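PDB 3DFZ: precorrin-2 dehydrogenase from Bacillus megaterium, which catalyses the NAD-dependent dehydrogenation of precorrin-2 to sirohydrochlorin, a precursor of both siroheme and adenosylcobalamin. Local coordinates for residues Ser168-Cys179 against Tyr205-Leu216. Residues are numbered along the deposited sequence; the frame is centred on the assembly and turned at random.
Sequences SYTQYTQFLYEC and YRLSLVKQREFL
Phe175 and Gln212 form the middle of a helix-to-helix packing contact in the C-terminal helical domain, away from the parallel sheet of the probable NAD-binding domain. Helices 168-179 and 209-216 run nearly parallel, their axes 11° apart and 11.1 Å away at the closest. Phe175 is a knob set among Tyr205, Gln212, Phe215 and Leu216. Gln212 CG lies 3.6 Å from the centroid of the Phe175 ring, a CH-pi contact, and Leu216 meets the ring edge. Cys179 SG lies over the opposite face of Phe175, offset toward the rim, and makes a sulfur-aromatic contact at the Phe215 edge, 3.7 Å from Phe215 CD2.

The amides of Gln171 and Gln212 approach from opposite directions and pair side by side, nearly coplanar. Gln212 NE2 donates to Gln171 OE1 and Gln171 NE2 to Gln212 OE1, both at 3.0 Å and each on a lone pair. Gln212 NE2 also donates to Tyr205 O at 2.9 Å, which fixes the amide's rotation.

Arg206 CB lies over one face of Tyr172, and Arg206 CD sits 3.5 Å from the centroid of the Tyr169 ring. A bend at chi3 (50°) lays the guanidinium almost parallel to that ring. Arg206 NH1 donates an in-plane hydrogen bond to Ser168 OG, also hydrogen-bonded to Asp166; NH2 forms a salt bridge with Asp203. With helix 190-199, which packs against Tyr205 and Phe215, the two helices form a small helical bundle.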
ATOM      1  N   SER B 168     -20.759 -11.952  -1.585  1.00 11.41           N
ATOM      2  CA  SER B 168     -20.362 -13.343  -1.383  1.00 10.76           C
ATOM      3  C   SER B 168     -18.980 -13.448  -0.761  1.00 10.64           C
ATOM      4  O   SER B 168     -18.748 -14.356   0.019  1.00 10.80           O
ATOM      5  CB  SER B 168     -20.391 -14.156  -2.688  1.00 10.09           C
ATOM      6  OG  SER B 168     -19.438 -13.673  -3.616  1.00  9.63           O
ATOM      7  N   TYR B 169     -18.064 -12.537  -1.093  1.00 10.83           N
ATOM      8  CA  TYR B 169     -16.717 -12.584  -0.491  1.00 11.20           C
ATOM      9  C   TYR B 169     -16.726 -12.191   1.005  1.00 11.75           C
ATOM     10  O   TYR B 169     -15.864 -12.607   1.774  1.00 11.93           O
ATOM     11  CB  TYR B 169     -15.725 -11.753  -1.302  1.00 11.16           C
ATOM     12  CG  TYR B 169     -15.352 -12.432  -2.606  1.00 10.92           C
ATOM     13  CD1 TYR B 169     -14.214 -13.229  -2.689  1.00  9.77           C
ATOM     14  CD2 TYR B 169     -16.166 -12.323  -3.739  1.00  9.69           C
ATOM     15  CE1 TYR B 169     -13.884 -13.887  -3.859  1.00 10.03           C
ATOM     16  CE2 TYR B 169     -15.828 -12.967  -4.925  1.00 10.24           C
ATOM     17  CZ  TYR B 169     -14.689 -13.750  -4.971  1.00  9.85           C
ATOM     18  OH  TYR B 169     -14.317 -14.373  -6.136  1.00 10.72           O
ATOM     19  N   THR B 170     -17.733 -11.430   1.414  1.00 12.06           N
ATOM     20  CA  THR B 170     -17.836 -11.023   2.812  1.00 12.87           C
ATOM     21  C   THR B 170     -18.101 -12.240   3.706  1.00 12.69           C
ATOM     22  O   THR B 170     -17.418 -12.426   4.716  1.00 13.35           O
ATOM     23  CB  THR B 170     -18.901  -9.926   2.996  1.00 13.30           C
ATOM     24  OG1 THR B 170     -18.644  -8.851   2.073  1.00 13.80           O
ATOM     25  CG2 THR B 170     -18.890  -9.389   4.401  1.00 14.21           C
ATOM     26  N   GLN B 171     -19.083 -13.050   3.329  1.00 12.14           N
ATOM     27  CA  GLN B 171     -19.411 -14.279   4.014  1.00 12.32           C
ATOM     28  C   GLN B 171     -18.291 -15.360   3.909  1.00 12.04           C
ATOM     29  O   GLN B 171     -18.052 -16.141   4.846  1.00 12.33           O
ATOM     30  CB  GLN B 171     -20.706 -14.844   3.391  1.00 11.88           C
ATOM     31  CG  GLN B 171     -21.301 -16.029   4.142  1.00 11.68           C
ATOM     32  CD  GLN B 171     -20.581 -17.344   3.920  1.00 11.35           C
ATOM     33  OE1 GLN B 171     -20.001 -17.588   2.848  1.00 10.01           O
ATOM     34  NE2 GLN B 171     -20.644 -18.233   4.933  1.00 11.09           N
ATOM     35  N   TYR B 172     -17.683 -15.431   2.735  1.00 11.64           N
ATOM     36  CA  TYR B 172     -16.660 -16.433   2.422  1.00 11.60           C
ATOM     37  C   TYR B 172     -15.374 -16.235   3.233  1.00 11.82           C
ATOM     38  O   TYR B 172     -14.797 -17.198   3.724  1.00 11.99           O
ATOM     39  CB  TYR B 172     -16.377 -16.394   0.910  1.00 10.90           C
ATOM     40  CG  TYR B 172     -15.374 -17.417   0.396  1.00 11.19           C
ATOM     41  CD1 TYR B 172     -15.375 -18.743   0.849  1.00 10.33           C
ATOM     42  CD2 TYR B 172     -14.431 -17.054  -0.551  1.00 11.06           C
ATOM     43  CE1 TYR B 172     -14.473 -19.646   0.366  1.00 10.49           C
ATOM     44  CE2 TYR B 172     -13.522 -17.974  -1.043  1.00 10.73           C
ATOM     45  CZ  TYR B 172     -13.557 -19.255  -0.596  1.00 10.34           C
ATOM     46  OH  TYR B 172     -12.646 -20.141  -1.127  1.00 10.80           O
ATOM     47  N   THR B 173     -14.920 -14.993   3.388  1.00 12.28           N
ATOM     48  CA  THR B 173     -13.688 -14.785   4.160  1.00 12.88           C
ATOM     49  C   THR B 173     -13.951 -15.010   5.643  1.00 13.41           C
ATOM     50  O   THR B 173     -13.018 -15.262   6.405  1.00 13.90           O
ATOM     51  CB  THR B 173     -13.017 -13.410   3.892  1.00 13.42           C
ATOM     52  OG1 THR B 173     -13.977 -12.338   4.063  1.00 13.74           O
ATOM     53  CG2 THR B 173     -12.480 -13.395   2.473  1.00 12.94           C
ATOM     54  N   GLN B 174     -15.226 -14.950   6.036  1.00 13.31           N
ATOM     55  CA  GLN B 174     -15.620 -15.346   7.386  1.00 13.76           C
ATOM     56  C   GLN B 174     -15.515 -16.850   7.554  1.00 13.44           C
ATOM     57  O   GLN B 174     -15.002 -17.313   8.571  1.00 13.94           O
ATOM     58  CB  GLN B 174     -17.032 -14.819   7.768  1.00 13.84           C
ATOM     59  CG  GLN B 174     -17.571 -15.325   9.130  1.00 14.45           C
ATOM     60  CD  GLN B 174     -16.715 -14.917  10.366  1.00 15.46           C
ATOM     61  OE1 GLN B 174     -16.035 -13.885  10.369  1.00 15.22           O
ATOM     62  NE2 GLN B 174     -16.770 -15.736  11.414  1.00 15.18           N
ATOM     63  N   PHE B 175     -16.039 -17.615   6.583  1.00 12.66           N
ATOM     64  CA  PHE B 175     -15.776 -19.071   6.530  1.00 12.12           C
ATOM     65  C   PHE B 175     -14.280 -19.372   6.567  1.00 12.04           C
ATOM     66  O   PHE B 175     -13.827 -20.198   7.352  1.00 12.36           O
ATOM     67  CB  PHE B 175     -16.419 -19.712   5.277  1.00 11.42           C
ATOM     68  CG  PHE B 175     -15.840 -21.086   4.900  1.00 10.62           C
ATOM     69  CD1 PHE B 175     -16.204 -22.233   5.603  1.00 10.43           C
ATOM     70  CD2 PHE B 175     -14.940 -21.216   3.840  1.00  9.67           C
ATOM     71  CE1 PHE B 175     -15.675 -23.507   5.264  1.00 10.64           C
ATOM     72  CE2 PHE B 175     -14.402 -22.496   3.484  1.00  9.94           C
ATOM     73  CZ  PHE B 175     -14.781 -23.640   4.202  1.00  9.34           C
ATOM     74  N   LEU B 176     -13.518 -18.718   5.692  1.00 11.69           N
ATOM     75  CA  LEU B 176     -12.071 -18.986   5.599  1.00 11.82           C
ATOM     76  C   LEU B 176     -11.340 -18.673   6.872  1.00 12.69           C
ATOM     77  O   LEU B 176     -10.351 -19.336   7.195  1.00 13.29           O
ATOM     78  CB  LEU B 176     -11.412 -18.208   4.436  1.00 11.34           C
ATOM     79  CG  LEU B 176     -11.833 -18.596   3.012  1.00  9.94           C
ATOM     80  CD1 LEU B 176     -11.243 -17.625   1.989  1.00  9.11           C
ATOM     81  CD2 LEU B 176     -11.399 -20.026   2.711  1.00  9.32           C
ATOM     82  N   TYR B 177     -11.790 -17.636   7.576  1.00 13.36           N
ATOM     83  CA  TYR B 177     -11.163 -17.226   8.844  1.00 14.37           C
ATOM     84  C   TYR B 177     -11.356 -18.317   9.904  1.00 14.87           C
ATOM     85  O   TYR B 177     -10.377 -18.760  10.527  1.00 15.51           O
ATOM     86  CB  TYR B 177     -11.702 -15.869   9.330  1.00 14.68           C
ATOM     87  CG  TYR B 177     -10.971 -15.371  10.580  1.00 16.57           C
ATOM     88  CD1 TYR B 177      -9.685 -14.814  10.485  1.00 17.43           C
ATOM     89  CD2 TYR B 177     -11.547 -15.480  11.837  1.00 16.09           C
ATOM     90  CE1 TYR B 177      -9.011 -14.390  11.604  1.00 18.37           C
ATOM     91  CE2 TYR B 177     -10.891 -15.055  12.952  1.00 17.99           C
ATOM     92  CZ  TYR B 177      -9.615 -14.511  12.846  1.00 19.04           C
ATOM     93  OH  TYR B 177      -8.948 -14.076  13.975  1.00 19.40           O
ATOM     94  N   GLU B 178     -12.602 -18.769  10.083  1.00 14.60           N
ATOM     95  CA  GLU B 178     -12.890 -19.873  10.998  1.00 15.22           C
ATOM     96  C   GLU B 178     -12.093 -21.132  10.650  1.00 15.37           C
ATOM     97  O   GLU B 178     -11.561 -21.780  11.533  1.00 16.03           O
ATOM     98  CB  GLU B 178     -14.388 -20.161  11.055  1.00 15.03           C
ATOM     99  CG  GLU B 178     -14.803 -21.283  11.991  1.00 15.16           C
ATOM    100  CD  GLU B 178     -16.322 -21.411  12.120  1.00 15.65           C
ATOM    101  OE1 GLU B 178     -17.067 -20.498  11.674  1.00 15.05           O
ATOM    102  OE2 GLU B 178     -16.771 -22.414  12.705  1.00 16.06           O
ATOM    103  N   CYS B 179     -12.010 -21.483   9.370  1.00 15.00           N
ATOM    104  CA  CYS B 179     -11.163 -22.621   8.972  1.00 15.28           C
ATOM    105  C   CYS B 179      -9.716 -22.438   9.400  1.00 15.96           C
ATOM    106  O   CYS B 179      -9.142 -23.364   9.912  1.00 16.28           O
ATOM    107  CB  CYS B 179     -11.197 -22.867   7.462  1.00 14.51           C
ATOM    108  SG  CYS B 179     -12.777 -23.376   6.824  1.00 13.97           S
ATOM    109  N   TYR B 205     -16.629 -23.435  -2.895  1.00  9.27           N
ATOM    110  CA  TYR B 205     -16.527 -23.196  -1.456  1.00  8.81           C
ATOM    111  C   TYR B 205     -17.141 -21.878  -1.093  1.00  8.59           C
ATOM    112  O   TYR B 205     -17.778 -21.770  -0.052  1.00  8.81           O
ATOM    113  CB  TYR B 205     -15.073 -23.260  -0.967  1.00  9.06           C
ATOM    114  CG  TYR B 205     -14.668 -24.674  -0.615  1.00  9.50           C
ATOM    115  CD1 TYR B 205     -14.021 -25.489  -1.548  1.00  9.68           C
ATOM    116  CD2 TYR B 205     -15.006 -25.216   0.622  1.00  9.23           C
ATOM    117  CE1 TYR B 205     -13.668 -26.783  -1.242  1.00 11.37           C
ATOM    118  CE2 TYR B 205     -14.665 -26.531   0.946  1.00 11.50           C
ATOM    119  CZ  TYR B 205     -13.993 -27.312  -0.000  1.00 12.73           C
ATOM    120  OH  TYR B 205     -13.629 -28.614   0.311  1.00 14.50           O
ATOM    121  N   ARG B 206     -16.951 -20.882  -1.957  1.00  8.69           N
ATOM    122  CA  ARG B 206     -17.543 -19.555  -1.775  1.00  8.91           C
ATOM    123  C   ARG B 206     -19.085 -19.553  -1.873  1.00  8.92           C
ATOM    124  O   ARG B 206     -19.754 -18.818  -1.138  1.00  9.59           O
ATOM    125  CB  ARG B 206     -16.952 -18.567  -2.795  1.00  9.13           C
ATOM    126  CG  ARG B 206     -17.505 -17.156  -2.661  1.00  9.83           C
ATOM    127  CD  ARG B 206     -16.685 -16.122  -3.378  1.00 10.16           C
ATOM    128  NE  ARG B 206     -16.400 -16.527  -4.762  1.00 10.73           N
ATOM    129  CZ  ARG B 206     -17.105 -16.161  -5.827  1.00 11.00           C
ATOM    130  NH1 ARG B 206     -18.166 -15.357  -5.676  1.00 11.35           N
ATOM    131  NH2 ARG B 206     -16.760 -16.616  -7.039  1.00  9.85           N
ATOM    132  N   LEU B 207     -19.636 -20.399  -2.742  1.00  8.80           N
ATOM    133  CA  LEU B 207     -21.007 -20.224  -3.256  1.00  8.73           C
ATOM    134  C   LEU B 207     -21.878 -21.403  -2.884  1.00  8.71           C
ATOM    135  O   LEU B 207     -23.026 -21.484  -3.277  1.00  9.02           O
ATOM    136  CB  LEU B 207     -20.982 -19.974  -4.787  1.00  9.10           C
ATOM    137  CG  LEU B 207     -20.315 -18.640  -5.220  1.00  8.65           C
ATOM    138  CD1 LEU B 207     -20.020 -18.510  -6.710  1.00  8.71           C
ATOM    139  CD2 LEU B 207     -21.101 -17.423  -4.730  1.00  8.33           C
ATOM    140  N   SER B 208     -21.305 -22.320  -2.110  1.00  8.60           N
ATOM    141  CA  SER B 208     -22.046 -23.408  -1.512  1.00  8.71           C
ATOM    142  C   SER B 208     -21.873 -23.469   0.012  1.00  8.70           C
ATOM    143  O   SER B 208     -20.779 -23.698   0.520  1.00  8.54           O
ATOM    144  CB  SER B 208     -21.688 -24.749  -2.164  1.00  8.83           C
ATOM    145  OG  SER B 208     -22.209 -25.811  -1.398  1.00  8.84           O
ATOM    146  N   LEU B 209     -22.979 -23.293   0.734  1.00  9.01           N
ATOM    147  CA  LEU B 209     -22.961 -23.325   2.201  1.00  9.22           C
ATOM    148  C   LEU B 209     -22.901 -24.762   2.726  1.00  9.43           C
ATOM    149  O   LEU B 209     -22.409 -24.998   3.812  1.00  9.63           O
ATOM    150  CB  LEU B 209     -24.155 -22.574   2.789  1.00  9.40           C
ATOM    151  CG  LEU B 209     -24.189 -21.034   2.727  1.00 10.58           C
ATOM    152  CD1 LEU B 209     -25.386 -20.458   3.512  1.00 10.63           C
ATOM    153  CD2 LEU B 209     -22.892 -20.315   3.178  1.00 10.62           C
ATOM    154  N   VAL B 210     -23.391 -25.718   1.942  1.00  9.78           N
ATOM    155  CA  VAL B 210     -23.251 -27.142   2.268  1.00 10.54           C
ATOM    156  C   VAL B 210     -21.764 -27.496   2.287  1.00 10.55           C
ATOM    157  O   VAL B 210     -21.265 -28.053   3.257  1.00 11.22           O
ATOM    158  CB  VAL B 210     -24.019 -28.035   1.231  1.00 10.98           C
ATOM    159  CG1 VAL B 210     -23.563 -29.491   1.240  1.00 11.63           C
ATOM    160  CG2 VAL B 210     -25.489 -27.956   1.453  1.00 11.77           C
ATOM    161  N   LYS B 211     -21.083 -27.193   1.192  1.00 10.40           N
ATOM    162  CA  LYS B 211     -19.654 -27.440   1.039  1.00 10.90           C
ATOM    163  C   LYS B 211     -18.908 -26.895   2.252  1.00 10.66           C
ATOM    164  O   LYS B 211     -18.091 -27.599   2.863  1.00 11.17           O
ATOM    165  CB  LYS B 211     -19.168 -26.713  -0.213  1.00 10.81           C
ATOM    166  CG  LYS B 211     -17.771 -27.048  -0.690  1.00 11.64           C
ATOM    167  CD  LYS B 211     -17.754 -28.322  -1.443  1.00 12.10           C
ATOM    168  CE  LYS B 211     -16.385 -28.588  -2.015  1.00 13.19           C
ATOM    169  NZ  LYS B 211     -16.383 -29.693  -2.989  1.00 14.70           N
ATOM    170  N   GLN B 212     -19.208 -25.634   2.589  1.00  9.96           N
ATOM    171  CA  GLN B 212     -18.570 -24.955   3.698  1.00  9.94           C
ATOM    172  C   GLN B 212     -18.805 -25.733   4.993  1.00 10.58           C
ATOM    173  O   GLN B 212     -17.847 -26.167   5.637  1.00 11.45           O
ATOM    174  CB  GLN B 212     -19.077 -23.510   3.820  1.00  9.57           C
ATOM    175  CG  GLN B 212     -18.437 -22.501   2.855  1.00  9.07           C
ATOM    176  CD  GLN B 212     -18.904 -21.126   3.151  1.00  9.29           C
ATOM    177  OE1 GLN B 212     -19.446 -20.901   4.218  1.00 10.05           O
ATOM    178  NE2 GLN B 212     -18.723 -20.185   2.216  1.00  9.02           N
ATOM    179  N   ARG B 213     -20.078 -25.943   5.330  1.00 10.46           N
ATOM    180  CA  ARG B 213     -20.479 -26.611   6.567  1.00 11.11           C
ATOM    181  C   ARG B 213     -19.963 -28.014   6.749  1.00 11.92           C
ATOM    182  O   ARG B 213     -19.535 -28.368   7.836  1.00 13.07           O
ATOM    183  CB  ARG B 213     -21.995 -26.591   6.720  1.00 11.15           C
ATOM    184  CG  ARG B 213     -22.530 -25.196   6.891  1.00 10.44           C
ATOM    185  CD  ARG B 213     -23.994 -25.125   6.536  1.00 11.07           C
ATOM    186  NE  ARG B 213     -24.477 -23.746   6.650  1.00 11.31           N
ATOM    187  CZ  ARG B 213     -25.757 -23.414   6.784  1.00 11.76           C
ATOM    188  NH1 ARG B 213     -26.710 -24.356   6.772  1.00 12.75           N
ATOM    189  NH2 ARG B 213     -26.079 -22.148   6.905  1.00 11.89           N
ATOM    190  N   GLU B 214     -20.002 -28.813   5.690  1.00 12.01           N
ATOM    191  CA  GLU B 214     -19.436 -30.169   5.709  1.00 13.09           C
ATOM    192  C   GLU B 214     -17.917 -30.192   5.902  1.00 13.61           C
ATOM    193  O   GLU B 214     -17.392 -31.169   6.421  1.00 14.77           O
ATOM    194  CB  GLU B 214     -19.798 -30.940   4.431  1.00 13.18           C
ATOM    195  CG  GLU B 214     -21.282 -31.139   4.244  1.00 13.39           C
ATOM    196  CD  GLU B 214     -21.658 -32.039   3.075  1.00 14.80           C
ATOM    197  OE1 GLU B 214     -20.850 -32.241   2.109  1.00 14.69           O
ATOM    198  OE2 GLU B 214     -22.791 -32.555   3.146  1.00 15.62           O
ATOM    199  N   PHE B 215     -17.225 -29.152   5.436  1.00 13.00           N
ATOM    200  CA  PHE B 215     -15.783 -29.033   5.646  1.00 14.06           C
ATOM    201  C   PHE B 215     -15.460 -28.665   7.096  1.00 15.02           C
ATOM    202  O   PHE B 215     -14.517 -29.216   7.677  1.00 16.17           O
ATOM    203  CB  PHE B 215     -15.146 -27.993   4.725  1.00 13.10           C
ATOM    204  CG  PHE B 215     -13.658 -27.898   4.890  1.00 13.85           C
ATOM    205  CD1 PHE B 215     -12.818 -28.854   4.306  1.00 14.99           C
ATOM    206  CD2 PHE B 215     -13.090 -26.888   5.669  1.00 13.39           C
ATOM    207  CE1 PHE B 215     -11.425 -28.777   4.477  1.00 16.06           C
ATOM    208  CE2 PHE B 215     -11.723 -26.810   5.844  1.00 14.32           C
ATOM    209  CZ  PHE B 215     -10.883 -27.760   5.252  1.00 15.74           C
ATOM    210  N   LEU B 216     -16.251 -27.747   7.669  1.00  1.92           N
ATOM    211  CA  LEU B 216     -16.149 -27.402   9.092  1.00  5.29           C
ATOM    212  C   LEU B 216     -16.314 -28.642   9.958  1.00  8.88           C
ATOM    213  O   LEU B 216     -15.513 -28.857  10.867  1.00 10.95           O
ATOM    214  CB  LEU B 216     -17.182 -26.339   9.515  1.00  7.48           C
ATOM    215  CG  LEU B 216     -16.962 -24.954   8.921  1.00  5.83           C
ATOM    216  CD1 LEU B 216     -18.216 -24.090   9.038  1.00  9.08           C
ATOM    217  CD2 LEU B 216     -15.722 -24.265   9.550  1.00  8.27           C
TER